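Local coordinates for NAD-dependent epimerase/dehydratase (Methylobacillus flagellatus KT, PDB 3GPI), which is of unknown function but probably binds a nicotinamide dinucleotide and carries out NAD-dependent chemistry, at residues Ala19-Ala24 against Gly190-Ala195. Residues are numbered along the deposited sequence; the frame is centred on the assembly and turned at random.
Sequences ARRLTA and GAAFIA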
loop_
_atom_site.group_PDB
_atom_site.type_symbol
_atom_site.label_atom_id
_atom_site.label_comp_id
_atom_site.label_asym_id
_atom_site.label_seq_id
_atom_site.Cartn_x
_atom_site.Cartn_y
_atom_site.Cartn_z
ATOM N N ALA A 19 -11.154 -0.908 5.758
ATOM C CA ALA A 19 -12.394 -1.450 6.327
ATOM C C ALA A 19 -13.277 -0.332 6.854
ATOM O O ALA A 19 -14.496 -0.357 6.658
ATOM C CB ALA A 19 -12.090 -2.468 7.432
ATOM N N ARG A 20 -12.674 0.640 7.521
ATOM C CA ARG A 20 -13.445 1.731 8.108
ATOM C C ARG A 20 -14.206 2.492 7.040
ATOM O O ARG A 20 -15.398 2.784 7.172
ATOM C CB ARG A 20 -12.500 2.653 8.895
ATOM C CG ARG A 20 -13.184 3.781 9.662
ATOM C CD ARG A 20 -12.177 4.825 10.236
ATOM N NE ARG A 20 -11.539 5.613 9.167
ATOM C CZ ARG A 20 -12.086 6.675 8.578
ATOM N NH1 ARG A 20 -13.299 7.088 8.948
ATOM N NH2 ARG A 20 -11.440 7.334 7.626
ATOM N N ARG A 21 -13.525 2.783 5.929
ATOM C CA ARG A 21 -14.137 3.527 4.832
ATOM C C ARG A 21 -15.242 2.727 4.157
ATOM O O ARG A 21 -16.343 3.254 3.930
ATOM C CB ARG A 21 -13.053 3.963 3.836
ATOM C CG ARG A 21 -12.138 5.043 4.419
ATOM C CD ARG A 21 -10.898 5.356 3.543
ATOM N NE ARG A 21 -10.135 6.430 4.187
ATOM C CZ ARG A 21 -10.341 7.731 4.011
ATOM N NH1 ARG A 21 -11.194 8.188 3.086
ATOM N NH2 ARG A 21 -9.608 8.571 4.715
ATOM N N LEU A 22 -14.992 1.451 3.878
ATOM C CA LEU A 22 -15.968 0.620 3.185
ATOM C C LEU A 22 -17.190 0.395 4.058
ATOM O O LEU A 22 -18.301 0.370 3.535
ATOM C CB LEU A 22 -15.351 -0.725 2.803
ATOM C CG LEU A 22 -14.306 -0.644 1.712
ATOM C CD1 LEU A 22 -13.677 -1.996 1.590
ATOM C CD2 LEU A 22 -14.913 -0.162 0.366
ATOM N N THR A 23 -16.997 0.209 5.362
ATOM C CA THR A 23 -18.146 0.046 6.261
ATOM C C THR A 23 -18.975 1.318 6.299
ATOM O O THR A 23 -20.226 1.235 6.258
ATOM C CB THR A 23 -17.650 -0.365 7.654
ATOM O OG1 THR A 23 -17.038 -1.661 7.577
ATOM C CG2 THR A 23 -18.805 -0.402 8.653
ATOM N N ALA A 24 -18.306 2.480 6.327
ATOM C CA ALA A 24 -19.042 3.748 6.312
ATOM C C ALA A 24 -19.865 3.930 5.050
ATOM O O ALA A 24 -20.919 4.594 5.078
ATOM C CB ALA A 24 -18.102 4.913 6.512
ATOM N N GLY A 190 -4.067 5.449 0.121
ATOM C CA GLY A 190 -4.041 4.071 -0.356
ATOM C C GLY A 190 -5.397 3.410 -0.085
ATOM O O GLY A 190 -5.951 2.743 -0.961
ATOM N N ALA A 191 -5.936 3.594 1.134
ATOM C CA ALA A 191 -7.205 2.992 1.461
ATOM C C ALA A 191 -8.335 3.602 0.648
ATOM O O ALA A 191 -9.190 2.857 0.147
ATOM C CB ALA A 191 -7.488 3.195 2.957
ATOM N N ALA A 192 -8.357 4.926 0.566
ATOM C CA ALA A 192 -9.451 5.596 -0.142
ATOM C C ALA A 192 -9.392 5.302 -1.632
ATOM O O ALA A 192 -10.424 5.222 -2.287
ATOM C CB ALA A 192 -9.423 7.092 0.102
ATOM N N PHE A 193 -8.205 5.113 -2.203
ATOM C CA PHE A 193 -8.143 4.773 -3.630
ATOM C C PHE A 193 -8.713 3.376 -3.851
ATOM O O PHE A 193 -9.476 3.137 -4.813
ATOM C CB PHE A 193 -6.693 4.848 -4.132
ATOM C CG PHE A 193 -6.544 4.475 -5.594
ATOM C CD1 PHE A 193 -7.229 5.159 -6.563
ATOM C CD2 PHE A 193 -5.675 3.465 -5.973
ATOM C CE1 PHE A 193 -7.090 4.841 -7.903
ATOM C CE2 PHE A 193 -5.526 3.112 -7.320
ATOM C CZ PHE A 193 -6.234 3.805 -8.274
ATOM N N ILE A 194 -8.387 2.429 -2.989
ATOM C CA ILE A 194 -9.002 1.097 -3.130
ATOM C C ILE A 194 -10.520 1.159 -2.960
ATOM O O ILE A 194 -11.264 0.570 -3.756
ATOM C CB ILE A 194 -8.436 0.093 -2.136
ATOM C CG1 ILE A 194 -6.932 -0.065 -2.373
ATOM C CG2 ILE A 194 -9.177 -1.237 -2.241
ATOM C CD1 ILE A 194 -6.231 -0.841 -1.288
ATOM N N ALA A 195 -11.004 1.940 -1.990
ATOM C CA ALA A 195 -12.461 2.106 -1.845
ATOM C C ALA A 195 -13.055 2.746 -3.061
ATOM O O ALA A 195 -14.165 2.354 -3.483
ATOM C CB ALA A 195 -12.809 2.923 -0.600
#
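In the Rossmann-type domain of this epimerase/dehydratase, helix 13-24, which follows the first strand and a glycine-rich turn consistent with a GxGxxG motif, packs against helix 187-201; Arg-21 and Leu-22 meet Ala-191, Ala-192 and Ala-195 across the interface. The short segments run in roughly the same direction, crossing at -39° with their axes 9.4 Å apart at closest approach. Alanine suits the second helix because its small methyl lets the backbones come close, Leu-22 CA and Ala-195 CA being 6.3 Å apart. Both Ala-191 and Ala-195, one turn apart, direct their methyls toward helix 13-24, where Leu-14 and Glu-17 also touch Ala-191 and Leu-18 touches Ala-195. Arg-21 suits the partly exposed border, since its methylenes can pack while its charge reaches a carboxylate. Its chain, extended from CG to NE, runs past the second helix, bringing CD to 4.1 Å from Ala-191 CB and 3.9 Å from Ala-192 N. The guanidinium then lays one face over the methyl of Ala-192, with NH1 3.6 Å from Ala-192 CB, while NE makes a salt bridge to Glu-17 and NH2 a long, weak ion pair with Asp-188. Were Arg-21 shortened to an alanine, the Ala-192 methyl would probably lose its flat cover and Glu-17 one of its cationic partners; Arg-20 NH2 also forms a salt bridge with Glu-17. Deeper in, Leu-22 fills the buried side between the helices and Val-29 of the neighbouring strand. Its first torsion sets CG anti to the carbonyl carbon, and the second (chi2 172°) carries Leu-22 CD2 to 3.9 Å from Ala-195 CB.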